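Local atomic coordinates of carbonic anhydrase (Coccomyxa sp. PA, PDB entry 3UCO), a protein that probably catalyses the reversible hydration of carbon dioxide to hydrogencarbonate, using one zinc ion per subunit. Residues L43-A48 with S84-T89; R51-Q56 with V67-G72; L93-I98 with Q179-H184. All coordinates share one frame; numbering follows the deposited sequence.

In the fold
The three contacts follow the mixed sheet of the beta-class carbonic anhydrase subunit, whose strands lie in the order 65-70, 42-47, 97-103, 182-189 and 194-202. Contact 1 packs strand 42-47 against helix 80-92, its centre about 10 Å from that of contact 2 and 11 Å from that of contact 3. Contact 2, whose residues all fall between the two segments of contact 1, joins strand 65-70 to the start of helix 54-57. Contact 3 comes later in the chain and pairs strands 97-103 and 182-189; its centre is about 18 Å from that of contact 2. Strand 42-47 ends at the zinc ligand Cys47, contact 2 borders the metal site through Val52, and contact 3 lies away from it.

Contact 1 (L43-A48 with S84-T89); sequences LYIGCA and SCLEYT. With ZN (zinc ion), chain C.
One methyl of Leu43 does most of the touching here: its CD2 meets Leu86 CD1, modelled at a doubtfully short 3.3 Å, and Thr89 OG1 at 3.4 Å. The leucine crosses both partners at about a right angle, bringing a single branch against a methyl and a hydroxyl. Leu86 turns its CG to the side opposite the backbone N (chi1 -155°), which carries CD1 up to the strand, where Ile45 CD1 also approaches it, more loosely, at 4.4 Å. The hydroxyl facing Leu43 is spoken for. Thr89 OG1 donates to Cys85 O at 2.9 Å in the carbonyl plane, and the same oxygen accepts the helical bond from Thr89 N, so the threonine's rotation is set from within its own helix. Farther along the strand, Cys47 SG binds the zinc ion at 2.3 Å; His103, Cys106 and water 1 complete the site. Strand 42-47 lies between strands 65-70 and 97-103, which helix 80-92 connects in a beta-alpha-beta crossover; over 84-89 the helix runs nearly antiparallel (169°) to strand residues 43-47. Leu86 also packs on Ile98 and Thr89 on Phe66, so the helix covers all three strands.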
ATOM      1  N   LEU A  43      14.311   1.429 -18.170  1.00 49.65           N
ATOM      2  CA  LEU A  43      13.779   1.646 -16.861  1.00 47.21           C
ATOM      3  C   LEU A  43      14.822   1.103 -15.910  1.00 47.14           C
ATOM      4  O   LEU A  43      15.283  -0.017 -16.061  1.00 47.02           O
ATOM      5  CB  LEU A  43      12.466   0.883 -16.656  1.00 46.04           C
ATOM      6  CG  LEU A  43      12.013   0.748 -15.182  1.00 45.56           C
ATOM      7  CD1 LEU A  43      12.089   2.087 -14.443  1.00 38.98           C
ATOM      8  CD2 LEU A  43      10.611   0.107 -15.015  1.00 43.23           C
ATOM      9  N   TYR A  44      15.174   1.835 -14.867  1.00 46.23           N
ATOM     10  CA  TYR A  44      16.112   1.247 -13.939  1.00 45.02           C
ATOM     11  C   TYR A  44      15.502   1.171 -12.558  1.00 45.25           C
ATOM     12  O   TYR A  44      14.964   2.153 -12.095  1.00 46.59           O
ATOM     13  CB  TYR A  44      17.351   2.065 -13.959  1.00 43.30           C
ATOM     14  CG  TYR A  44      18.265   1.912 -12.793  1.00 46.28           C
ATOM     15  CD1 TYR A  44      19.545   1.298 -12.963  1.00 45.28           C
ATOM     16  CD2 TYR A  44      17.910   2.418 -11.540  1.00 42.68           C
ATOM     17  CE1 TYR A  44      20.426   1.200 -11.916  1.00 46.38           C
ATOM     18  CE2 TYR A  44      18.789   2.336 -10.462  1.00 46.53           C
ATOM     19  CZ  TYR A  44      20.065   1.729 -10.658  1.00 48.28           C
ATOM     20  OH  TYR A  44      20.952   1.605  -9.602  1.00 45.59           O
ATOM     21  N   ILE A  45      15.554  -0.007 -11.927  1.00 45.00           N
ATOM     22  CA  ILE A  45      15.078  -0.206 -10.573  1.00 44.42           C
ATOM     23  C   ILE A  45      16.297  -0.516  -9.650  1.00 45.20           C
ATOM     24  O   ILE A  45      16.910  -1.575  -9.767  1.00 45.24           O
ATOM     25  CB  ILE A  45      14.056  -1.372 -10.510  1.00 44.12           C
ATOM     26  CG1 ILE A  45      12.832  -1.055 -11.357  1.00 43.96           C
ATOM     27  CG2 ILE A  45      13.655  -1.672  -9.032  1.00 41.47           C
ATOM     28  CD1 ILE A  45      11.984  -2.304 -11.749  1.00 45.09           C
ATOM     29  N   GLY A  46      16.655   0.393  -8.749  1.00 44.62           N
ATOM     30  CA  GLY A  46      17.742   0.121  -7.842  1.00 45.65           C
ATOM     31  C   GLY A  46      17.517   0.749  -6.474  1.00 47.02           C
ATOM     32  O   GLY A  46      16.407   1.211  -6.155  1.00 49.03           O
ATOM     33  N   CYS A  47      18.591   0.856  -5.697  1.00 46.76           N
ATOM     34  CA  CYS A  47      18.496   1.198  -4.304  1.00 46.54           C
ATOM     35  C   CYS A  47      18.546   2.647  -4.079  1.00 45.79           C
ATOM     36  O   CYS A  47      19.194   3.358  -4.839  1.00 46.23           O
ATOM     37  CB  CYS A  47      19.547   0.444  -3.474  1.00 46.36           C
ATOM     38  SG  CYS A  47      19.231   0.609  -1.703  1.00 48.90           S
ATOM     39  N   ALA A  48      17.795   3.109  -3.067  1.00 45.77           N
ATOM     40  CA  ALA A  48      17.806   4.538  -2.684  1.00 44.70           C
ATOM     41  C   ALA A  48      19.182   5.008  -2.167  1.00 45.95           C
ATOM     42  O   ALA A  48      19.399   6.217  -2.052  1.00 46.02           O
ATOM     43  CB  ALA A  48      16.777   4.819  -1.682  1.00 43.06           C
ATOM     44  N   SER A  84       3.705   1.528 -10.739  1.00 43.22           N
ATOM     45  CA  SER A  84       3.351   2.549 -11.686  1.00 43.18           C
ATOM     46  C   SER A  84       4.547   3.017 -12.484  1.00 44.15           C
ATOM     47  O   SER A  84       4.406   3.493 -13.573  1.00 44.08           O
ATOM     48  CB  SER A  84       2.632   3.709 -11.022  1.00 44.26           C
ATOM     49  OG  SER A  84       3.334   4.200  -9.929  1.00 43.23           O
ATOM     50  N   CYS A  85       5.735   2.855 -11.948  1.00 44.08           N
ATOM     51  CA  CYS A  85       6.912   3.166 -12.703  1.00 44.29           C
ATOM     52  C   CYS A  85       7.022   2.144 -13.798  1.00 44.97           C
ATOM     53  O   CYS A  85       7.399   2.432 -14.887  1.00 45.00           O
ATOM     54  CB  CYS A  85       8.136   3.093 -11.822  1.00 42.80           C
ATOM     55  SG  CYS A  85       8.469   4.568 -10.848  1.00 44.77           S
ATOM     56  N   LEU A  86       6.668   0.927 -13.486  1.00 45.14           N
ATOM     57  CA  LEU A  86       6.770  -0.145 -14.417  1.00 47.56           C
ATOM     58  C   LEU A  86       5.706  -0.047 -15.471  1.00 48.44           C
ATOM     59  O   LEU A  86       5.965  -0.225 -16.617  1.00 48.35           O
ATOM     60  CB  LEU A  86       6.623  -1.435 -13.663  1.00 48.23           C
ATOM     61  CG  LEU A  86       7.223  -2.698 -14.216  1.00 51.48           C
ATOM     62  CD1 LEU A  86       8.644  -2.497 -14.554  1.00 49.89           C
ATOM     63  CD2 LEU A  86       7.089  -3.699 -13.149  1.00 53.14           C
ATOM     64  N   GLU A  87       4.492   0.243 -15.070  1.00 48.49           N
ATOM     65  CA  GLU A  87       3.411   0.328 -16.008  1.00 48.42           C
ATOM     66  C   GLU A  87       3.590   1.497 -16.927  1.00 49.33           C
ATOM     67  O   GLU A  87       3.391   1.389 -18.096  1.00 50.60           O
ATOM     68  CB  GLU A  87       2.079   0.438 -15.290  1.00 49.52           C
ATOM     69  CG  GLU A  87       0.903   0.485 -16.211  1.00 47.37           C
ATOM     70  CD  GLU A  87      -0.344   0.959 -15.555  1.00 50.31           C
ATOM     71  OE1 GLU A  87      -0.477   2.152 -15.339  1.00 51.75           O
ATOM     72  OE2 GLU A  87      -1.209   0.150 -15.254  1.00 50.22           O
ATOM     73  N   TYR A  88       3.959   2.632 -16.392  1.00 48.54           N
ATOM     74  CA  TYR A  88       4.059   3.804 -17.215  1.00 47.28           C
ATOM     75  C   TYR A  88       5.182   3.724 -18.206  1.00 47.80           C
ATOM     76  O   TYR A  88       5.083   4.256 -19.273  1.00 46.56           O
ATOM     77  CB  TYR A  88       4.249   5.034 -16.367  1.00 46.49           C
ATOM     78  CG  TYR A  88       4.178   6.297 -17.154  1.00 46.25           C
ATOM     79  CD1 TYR A  88       2.990   6.748 -17.646  1.00 47.39           C
ATOM     80  CD2 TYR A  88       5.297   7.034 -17.398  1.00 47.62           C
ATOM     81  CE1 TYR A  88       2.922   7.871 -18.350  1.00 49.31           C
ATOM     82  CE2 TYR A  88       5.236   8.154 -18.111  1.00 51.80           C
ATOM     83  CZ  TYR A  88       4.047   8.573 -18.586  1.00 54.32           C
ATOM     84  OH  TYR A  88       3.984   9.722 -19.302  1.00 60.20           O
ATOM     85  N   THR A  89       6.273   3.089 -17.844  1.00 47.99           N
ATOM     86  CA  THR A  89       7.401   3.041 -18.764  1.00 48.34           C
ATOM     87  C   THR A  89       7.236   1.976 -19.801  1.00 49.41           C
ATOM     88  O   THR A  89       7.661   2.192 -20.891  1.00 50.81           O
ATOM     89  CB  THR A  89       8.745   2.825 -18.106  1.00 47.40           C
ATOM     90  OG1 THR A  89       8.699   1.603 -17.372  1.00 45.81           O
ATOM     91  CG2 THR A  89       9.054   3.992 -17.228  1.00 46.44           C
TER
HETATM   92 ZN    ZN C 228      20.971  -0.547  -0.644  1.00 51.49          ZN
HETATM   93  O   HOH W   1      21.211   0.864   1.132  1.00 26.67           O

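Contact 2 (R51-Q56 with V67-G72); sequences RVSPAQ and VQRNVG
Pro54 and Val67 meet across a beta-alpha-beta unit made of strand 42-47, the short helix 54-57 and strand 65-70, with the proline in the first turn of the helix. The CG corner of the Pro54 ring reaches Val67 CG2 at 3.7 Å, and this is the apolar half of the contact. The polar half belongs to Arg69, two residues along on the same strand. Its CG lies beside the backbone N, opposite the carbonyl carbon (chi1 -85°), and the chain then bends at chi3 (82°), which brings the guanidinium under the Val52 carbonyl. Val52 O sits over the centre of one face, 3.2 Å from Arg69 CZ. It is close to Arg69 NH2 as well, but at an angle too poor for a hydrogen bond, so the attraction is probably electrostatic, between a partly negative oxygen and a charged plane. The N-H groups point elsewhere. Arg69 NE donates to Cys47 O, on the backbone of a zinc ligand, and NH2 makes a weak bond to Asp49 O. Arg51, on the other segment, forms a salt bridge from NE to Asp49 OD1, and the Val52 side chain lies about 4 Å from that of His103, so this packing borders the metal site. Farther up the strand, Asn70 ND2 donates to a lone pair of Gln68 OE1 at 3.0 Å. At the rim of the guanidinium, in its plane, water 2 accepts from Arg69 NH2 at 2.9 Å and is hydrogen-bonded to Ser53 OG at 3.2 Å.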
ATOM      1  N   ARG A  51      25.218   6.104  -2.695  1.00 51.53           N
ATOM      2  CA  ARG A  51      26.407   5.829  -3.492  1.00 52.18           C
ATOM      3  C   ARG A  51      26.057   5.212  -4.815  1.00 51.72           C
ATOM      4  O   ARG A  51      26.952   4.773  -5.497  1.00 52.30           O
ATOM      5  CB  ARG A  51      27.386   4.903  -2.725  1.00 52.33           C
ATOM      6  CG  ARG A  51      27.694   5.426  -1.305  1.00 54.41           C
ATOM      7  CD  ARG A  51      28.121   4.363  -0.358  1.00 56.05           C
ATOM      8  NE  ARG A  51      27.170   3.260  -0.211  1.00 61.05           N
ATOM      9  CZ  ARG A  51      27.330   2.263   0.661  1.00 63.53           C
ATOM     10  NH1 ARG A  51      28.416   2.224   1.436  1.00 65.60           N
ATOM     11  NH2 ARG A  51      26.429   1.288   0.761  1.00 62.20           N
ATOM     12  N   VAL A  52      24.786   5.158  -5.199  1.00 51.19           N
ATOM     13  CA  VAL A  52      24.441   4.418  -6.416  1.00 51.68           C
ATOM     14  C   VAL A  52      23.542   5.206  -7.398  1.00 53.74           C
ATOM     15  O   VAL A  52      22.303   5.006  -7.354  1.00 55.33           O
ATOM     16  CB  VAL A  52      23.814   3.012  -6.081  1.00 50.96           C
ATOM     17  CG1 VAL A  52      23.857   2.059  -7.282  1.00 50.34           C
ATOM     18  CG2 VAL A  52      24.521   2.360  -4.913  1.00 50.89           C
ATOM     19  N   SER A  53      24.111   6.080  -8.265  1.00 53.78           N
ATOM     20  CA  SER A  53      23.291   6.849  -9.233  1.00 55.84           C
ATOM     21  C   SER A  53      23.384   6.341 -10.604  1.00 56.28           C
ATOM     22  O   SER A  53      24.413   6.497 -11.246  1.00 58.13           O
ATOM     23  CB  SER A  53      23.678   8.277  -9.261  1.00 55.29           C
ATOM     24  OG  SER A  53      24.226   8.474  -7.960  1.00 64.44           O
ATOM     25  N   PRO A  54      22.316   5.719 -11.078  1.00 56.47           N
ATOM     26  CA  PRO A  54      22.444   5.082 -12.348  1.00 57.15           C
ATOM     27  C   PRO A  54      22.894   6.091 -13.407  1.00 58.35           C
ATOM     28  O   PRO A  54      23.690   5.723 -14.276  1.00 59.80           O
ATOM     29  CB  PRO A  54      21.034   4.587 -12.646  1.00 57.90           C
ATOM     30  CG  PRO A  54      20.138   5.334 -11.655  1.00 58.32           C
ATOM     31  CD  PRO A  54      20.983   5.578 -10.483  1.00 56.55           C
ATOM     32  N   ALA A  55      22.410   7.309 -13.360  1.00 57.88           N
ATOM     33  CA  ALA A  55      22.715   8.237 -14.419  1.00 58.97           C
ATOM     34  C   ALA A  55      24.185   8.484 -14.531  1.00 60.05           C
ATOM     35  O   ALA A  55      24.701   8.659 -15.598  1.00 60.40           O
ATOM     36  CB  ALA A  55      22.000   9.519 -14.209  1.00 58.54           C
ATOM     37  N   GLN A  56      24.871   8.518 -13.418  1.00 61.66           N
ATOM     38  CA  GLN A  56      26.250   8.884 -13.466  1.00 63.23           C
ATOM     39  C   GLN A  56      27.209   7.713 -13.547  1.00 63.45           C
ATOM     40  O   GLN A  56      28.328   7.874 -13.965  1.00 64.52           O
ATOM     41  CB  GLN A  56      26.578   9.828 -12.327  1.00 63.82           C
ATOM     42  CG  GLN A  56      26.997   9.182 -11.078  1.00 68.19           C
ATOM     43  CD  GLN A  56      27.314  10.194 -10.024  1.00 75.34           C
ATOM     44  OE1 GLN A  56      27.696   9.852  -8.919  1.00 80.25           O
ATOM     45  NE2 GLN A  56      27.160  11.456 -10.362  1.00 74.92           N
ATOM     46  N   VAL A  67      13.953   6.196 -13.774  1.00 41.55           N
ATOM     47  CA  VAL A  67      14.467   5.592 -12.558  1.00 40.99           C
ATOM     48  C   VAL A  67      13.423   5.409 -11.396  1.00 40.97           C
ATOM     49  O   VAL A  67      12.784   6.398 -10.938  1.00 38.60           O
ATOM     50  CB  VAL A  67      15.630   6.443 -12.055  1.00 41.71           C
ATOM     51  CG1 VAL A  67      16.033   6.061 -10.635  1.00 40.70           C
ATOM     52  CG2 VAL A  67      16.841   6.264 -12.986  1.00 42.95           C
ATOM     53  N   GLN A  68      13.277   4.156 -10.923  1.00 40.28           N
ATOM     54  CA  GLN A  68      12.744   3.883  -9.592  1.00 40.80           C
ATOM     55  C   GLN A  68      13.883   3.583  -8.578  1.00 41.14           C
ATOM     56  O   GLN A  68      14.769   2.777  -8.836  1.00 42.18           O
ATOM     57  CB  GLN A  68      11.664   2.800  -9.636  1.00 40.57           C
ATOM     58  CG  GLN A  68      11.465   1.998  -8.359  1.00 42.99           C
ATOM     59  CD  GLN A  68      10.466   2.587  -7.284  1.00 42.39           C
ATOM     60  OE1 GLN A  68      10.327   2.022  -6.203  1.00 41.64           O
ATOM     61  NE2 GLN A  68       9.843   3.681  -7.573  1.00 34.84           N
ATOM     62  N   ARG A  69      13.871   4.261  -7.437  1.00 40.07           N
ATOM     63  CA  ARG A  69      14.806   3.945  -6.370  1.00 39.62           C
ATOM     64  C   ARG A  69      14.059   3.820  -5.016  1.00 39.94           C
ATOM     65  O   ARG A  69      13.304   4.717  -4.608  1.00 40.00           O
ATOM     66  CB  ARG A  69      15.874   5.019  -6.274  1.00 38.37           C
ATOM     67  CG  ARG A  69      16.995   4.767  -7.230  1.00 41.87           C
ATOM     68  CD  ARG A  69      17.983   5.915  -7.412  1.00 37.65           C
ATOM     69  NE  ARG A  69      18.947   5.882  -6.328  1.00 44.53           N
ATOM     70  CZ  ARG A  69      19.919   6.797  -6.193  1.00 47.87           C
ATOM     71  NH1 ARG A  69      20.069   7.768  -7.126  1.00 43.60           N
ATOM     72  NH2 ARG A  69      20.794   6.683  -5.196  1.00 43.31           N
ATOM     73  N   ASN A  70      14.241   2.683  -4.351  1.00 39.18           N
ATOM     74  CA  ASN A  70      13.632   2.434  -3.096  1.00 38.26           C
ATOM     75  C   ASN A  70      14.624   1.706  -2.173  1.00 38.78           C
ATOM     76  O   ASN A  70      15.777   1.360  -2.587  1.00 40.11           O
ATOM     77  CB  ASN A  70      12.320   1.671  -3.348  1.00 37.94           C
ATOM     78  CG  ASN A  70      12.527   0.282  -3.783  1.00 39.46           C
ATOM     79  OD1 ASN A  70      13.314  -0.431  -3.205  1.00 45.15           O
ATOM     80  ND2 ASN A  70      11.759  -0.167  -4.759  1.00 42.10           N
ATOM     81  N   VAL A  71      14.230   1.496  -0.931  1.00 38.12           N
ATOM     82  CA  VAL A  71      15.137   0.893   0.022  1.00 38.04           C
ATOM     83  C   VAL A  71      15.258  -0.601  -0.298  1.00 38.48           C
ATOM     84  O   VAL A  71      14.384  -1.351   0.020  1.00 38.96           O
ATOM     85  CB  VAL A  71      14.726   1.162   1.525  1.00 37.03           C
ATOM     86  CG1 VAL A  71      15.515   0.272   2.499  1.00 35.65           C
ATOM     87  CG2 VAL A  71      14.939   2.597   1.875  1.00 33.88           C
ATOM     88  N   GLY A  72      16.393  -1.033  -0.856  1.00 39.96           N
ATOM     89  CA  GLY A  72      16.660  -2.455  -1.091  1.00 39.25           C
ATOM     90  C   GLY A  72      16.234  -2.895  -2.478  1.00 40.24           C
ATOM     91  O   GLY A  72      16.100  -4.086  -2.725  1.00 40.48           O
TER
HETATM   92  O   HOH W   2      22.266   9.160  -5.504  1.00 49.99           O

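Contact 3 (L93-I98 with Q179-H184); sequences LKIKHI and QPLSVH
His97 and Ser182 form a parallel beta bridge, as do Ile98 and Val183, joining strands 97-103 and 182-189. The backbone ladder has three rungs: Ser182 N to Lys96 O, Ile98 N to Ser182 O and His184 N to Ile98 O, each at 2.9 Å. Polar side chains add a second layer on the face of His97 and Ser182. There His97 ND1 and Ser182 OG share a hydrogen bond of 2.8 Å, met at the edge of the ring, and Ser182 OG also faces His184 NE2, modelled at a rather short 2.5 Å. A phenylalanine in place of His184 would probably leave Ser182 OG with His97 ND1 as its one side-chain partner in this pair of segments. Before the strands pair, water 3 bridges the segments, donating to Ile95 O at 2.8 Å and to Pro180 O, and accepting from Gln179 NE2, which also hydrogen-bonds to Val90 O, while Gln179 OE1 is held by Arg177. On the other face Ile98 CD1 packs on Leu181 CD1 at 4.1 Å, beneath helices 80-92 and 169-176. The chemistry is thus two-sided: apolar side chains toward the helices, and on the other face a polar cluster in which Ser182 OG lies between two histidine nitrogens.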
ATOM      1  N   LEU A  93       5.646   4.788 -22.347  1.00 57.46           N
ATOM      2  CA  LEU A  93       6.858   5.254 -22.995  1.00 57.52           C
ATOM      3  C   LEU A  93       7.489   4.179 -23.902  1.00 58.14           C
ATOM      4  O   LEU A  93       8.396   4.453 -24.668  1.00 57.58           O
ATOM      5  CB  LEU A  93       7.881   5.749 -21.970  1.00 57.14           C
ATOM      6  CG  LEU A  93       7.438   6.928 -21.110  1.00 56.85           C
ATOM      7  CD1 LEU A  93       8.497   7.145 -20.107  1.00 53.38           C
ATOM      8  CD2 LEU A  93       7.181   8.184 -21.918  1.00 55.51           C
ATOM      9  N   LYS A  94       6.994   2.958 -23.800  1.00 59.00           N
ATOM     10  CA  LYS A  94       7.518   1.801 -24.552  1.00 60.11           C
ATOM     11  C   LYS A  94       9.025   1.678 -24.415  1.00 59.52           C
ATOM     12  O   LYS A  94       9.749   1.719 -25.413  1.00 60.93           O
ATOM     13  CB  LYS A  94       7.059   1.774 -26.041  1.00 60.07           C
ATOM     14  CG  LYS A  94       5.542   1.646 -26.265  1.00 63.30           C
ATOM     15  CD  LYS A  94       5.190   2.252 -27.650  1.00 76.93           C
ATOM     16  CE  LYS A  94       3.773   2.930 -27.770  1.00 82.03           C
ATOM     17  NZ  LYS A  94       2.696   2.025 -27.252  1.00 83.75           N
ATOM     18  N   ILE A  95       9.502   1.504 -23.183  1.00 58.41           N
ATOM     19  CA  ILE A  95      10.940   1.263 -22.952  1.00 57.05           C
ATOM     20  C   ILE A  95      11.253  -0.153 -23.441  1.00 57.15           C
ATOM     21  O   ILE A  95      10.355  -0.929 -23.803  1.00 56.28           O
ATOM     22  CB  ILE A  95      11.379   1.481 -21.471  1.00 56.47           C
ATOM     23  CG1 ILE A  95      10.472   0.710 -20.504  1.00 55.18           C
ATOM     24  CG2 ILE A  95      11.362   2.917 -21.106  1.00 54.74           C
ATOM     25  CD1 ILE A  95      11.110  -0.470 -19.927  1.00 51.25           C
ATOM     26  N   LYS A  96      12.529  -0.472 -23.496  1.00 57.72           N
ATOM     27  CA  LYS A  96      12.971  -1.747 -24.102  1.00 58.62           C
ATOM     28  C   LYS A  96      13.715  -2.601 -23.105  1.00 57.04           C
ATOM     29  O   LYS A  96      13.711  -3.785 -23.236  1.00 57.68           O
ATOM     30  CB  LYS A  96      13.888  -1.472 -25.323  1.00 59.62           C
ATOM     31  CG  LYS A  96      13.119  -1.121 -26.604  1.00 64.72           C
ATOM     32  CD  LYS A  96      14.066  -0.579 -27.661  1.00 74.30           C
ATOM     33  CE  LYS A  96      13.297   0.205 -28.744  1.00 78.12           C
ATOM     34  NZ  LYS A  96      14.062   0.144 -30.028  1.00 81.37           N
ATOM     35  N   HIS A  97      14.359  -1.983 -22.117  1.00 55.39           N
ATOM     36  CA  HIS A  97      15.177  -2.700 -21.164  1.00 55.23           C
ATOM     37  C   HIS A  97      14.919  -2.273 -19.723  1.00 53.44           C
ATOM     38  O   HIS A  97      14.839  -1.067 -19.428  1.00 53.86           O
ATOM     39  CB  HIS A  97      16.679  -2.530 -21.535  1.00 56.29           C
ATOM     40  CG  HIS A  97      16.942  -2.567 -23.016  1.00 60.80           C
ATOM     41  ND1 HIS A  97      16.716  -3.697 -23.787  1.00 65.04           N
ATOM     42  CD2 HIS A  97      17.379  -1.611 -23.872  1.00 62.66           C
ATOM     43  CE1 HIS A  97      17.019  -3.436 -25.047  1.00 65.65           C
ATOM     44  NE2 HIS A  97      17.417  -2.177 -25.127  1.00 65.64           N
ATOM     45  N   ILE A  98      14.815  -3.248 -18.822  1.00 51.16           N
ATOM     46  CA  ILE A  98      14.587  -3.003 -17.403  1.00 48.37           C
ATOM     47  C   ILE A  98      15.832  -3.464 -16.678  1.00 48.83           C
ATOM     48  O   ILE A  98      16.192  -4.655 -16.742  1.00 49.32           O
ATOM     49  CB  ILE A  98      13.358  -3.777 -16.925  1.00 47.88           C
ATOM     50  CG1 ILE A  98      12.092  -3.228 -17.615  1.00 47.60           C
ATOM     51  CG2 ILE A  98      13.226  -3.728 -15.443  1.00 45.61           C
ATOM     52  CD1 ILE A  98      10.859  -4.121 -17.459  1.00 45.13           C
ATOM     53  N   GLN A 179       5.443  -7.401 -27.418  1.00 60.08           N
ATOM     54  CA  GLN A 179       6.273  -6.193 -27.266  1.00 59.40           C
ATOM     55  C   GLN A 179       7.713  -6.541 -26.805  1.00 58.86           C
ATOM     56  O   GLN A 179       7.923  -7.339 -25.905  1.00 59.14           O
ATOM     57  CB  GLN A 179       5.576  -5.189 -26.368  1.00 59.40           C
ATOM     58  CG  GLN A 179       6.443  -3.997 -25.899  1.00 59.70           C
ATOM     59  CD  GLN A 179       5.632  -2.963 -25.088  1.00 57.71           C
ATOM     60  OE1 GLN A 179       4.396  -3.070 -24.953  1.00 59.73           O
ATOM     61  NE2 GLN A 179       6.320  -1.954 -24.572  1.00 53.64           N
ATOM     62  N   PRO A 180       8.720  -6.029 -27.505  1.00 58.76           N
ATOM     63  CA  PRO A 180      10.074  -6.470 -27.090  1.00 58.11           C
ATOM     64  C   PRO A 180      10.470  -5.828 -25.764  1.00 57.51           C
ATOM     65  O   PRO A 180      10.365  -4.610 -25.591  1.00 57.67           O
ATOM     66  CB  PRO A 180      10.997  -5.948 -28.227  1.00 57.55           C
ATOM     67  CG  PRO A 180      10.130  -4.894 -28.948  1.00 58.43           C
ATOM     68  CD  PRO A 180       8.722  -5.359 -28.819  1.00 58.06           C
ATOM     69  N   LEU A 181      10.982  -6.633 -24.855  1.00 56.24           N
ATOM     70  CA  LEU A 181      11.257  -6.166 -23.525  1.00 54.31           C
ATOM     71  C   LEU A 181      12.247  -7.114 -22.898  1.00 52.81           C
ATOM     72  O   LEU A 181      11.966  -8.300 -22.771  1.00 52.34           O
ATOM     73  CB  LEU A 181       9.921  -6.156 -22.699  1.00 54.69           C
ATOM     74  CG  LEU A 181       9.957  -5.427 -21.332  1.00 52.84           C
ATOM     75  CD1 LEU A 181      10.488  -4.063 -21.499  1.00 50.36           C
ATOM     76  CD2 LEU A 181       8.583  -5.317 -20.767  1.00 55.28           C
ATOM     77  N   SER A 182      13.372  -6.593 -22.447  1.00 51.59           N
ATOM     78  CA  SER A 182      14.350  -7.440 -21.843  1.00 51.66           C
ATOM     79  C   SER A 182      14.512  -7.081 -20.346  1.00 51.95           C
ATOM     80  O   SER A 182      14.410  -5.906 -19.953  1.00 52.07           O
ATOM     81  CB  SER A 182      15.697  -7.345 -22.604  1.00 51.32           C
ATOM     82  OG  SER A 182      16.381  -6.116 -22.356  1.00 51.93           O
ATOM     83  N   VAL A 183      14.791  -8.080 -19.518  1.00 51.43           N
ATOM     84  CA  VAL A 183      15.043  -7.811 -18.117  1.00 52.36           C
ATOM     85  C   VAL A 183      16.474  -8.217 -17.720  1.00 53.34           C
ATOM     86  O   VAL A 183      16.901  -9.278 -18.131  1.00 53.99           O
ATOM     87  CB  VAL A 183      13.982  -8.542 -17.250  1.00 51.86           C
ATOM     88  CG1 VAL A 183      14.172  -8.171 -15.868  1.00 51.14           C
ATOM     89  CG2 VAL A 183      12.574  -8.152 -17.698  1.00 49.63           C
ATOM     90  N   HIS A 184      17.170  -7.403 -16.901  1.00 53.83           N
ATOM     91  CA  HIS A 184      18.600  -7.601 -16.562  1.00 54.58           C
ATOM     92  C   HIS A 184      18.913  -7.559 -15.031  1.00 54.81           C
ATOM     93  O   HIS A 184      18.442  -6.678 -14.321  1.00 55.24           O
ATOM     94  CB  HIS A 184      19.468  -6.539 -17.310  1.00 54.63           C
ATOM     95  CG  HIS A 184      19.162  -6.422 -18.779  1.00 56.52           C
ATOM     96  ND1 HIS A 184      19.907  -7.049 -19.754  1.00 55.30           N
ATOM     97  CD2 HIS A 184      18.162  -5.778 -19.429  1.00 57.83           C
ATOM     98  CE1 HIS A 184      19.392  -6.768 -20.936  1.00 57.01           C
ATOM     99  NE2 HIS A 184      18.337  -5.991 -20.769  1.00 53.74           N
TER
HETATM  100  O   HOH W   3       9.028  -2.407 -25.799  1.00 61.64           O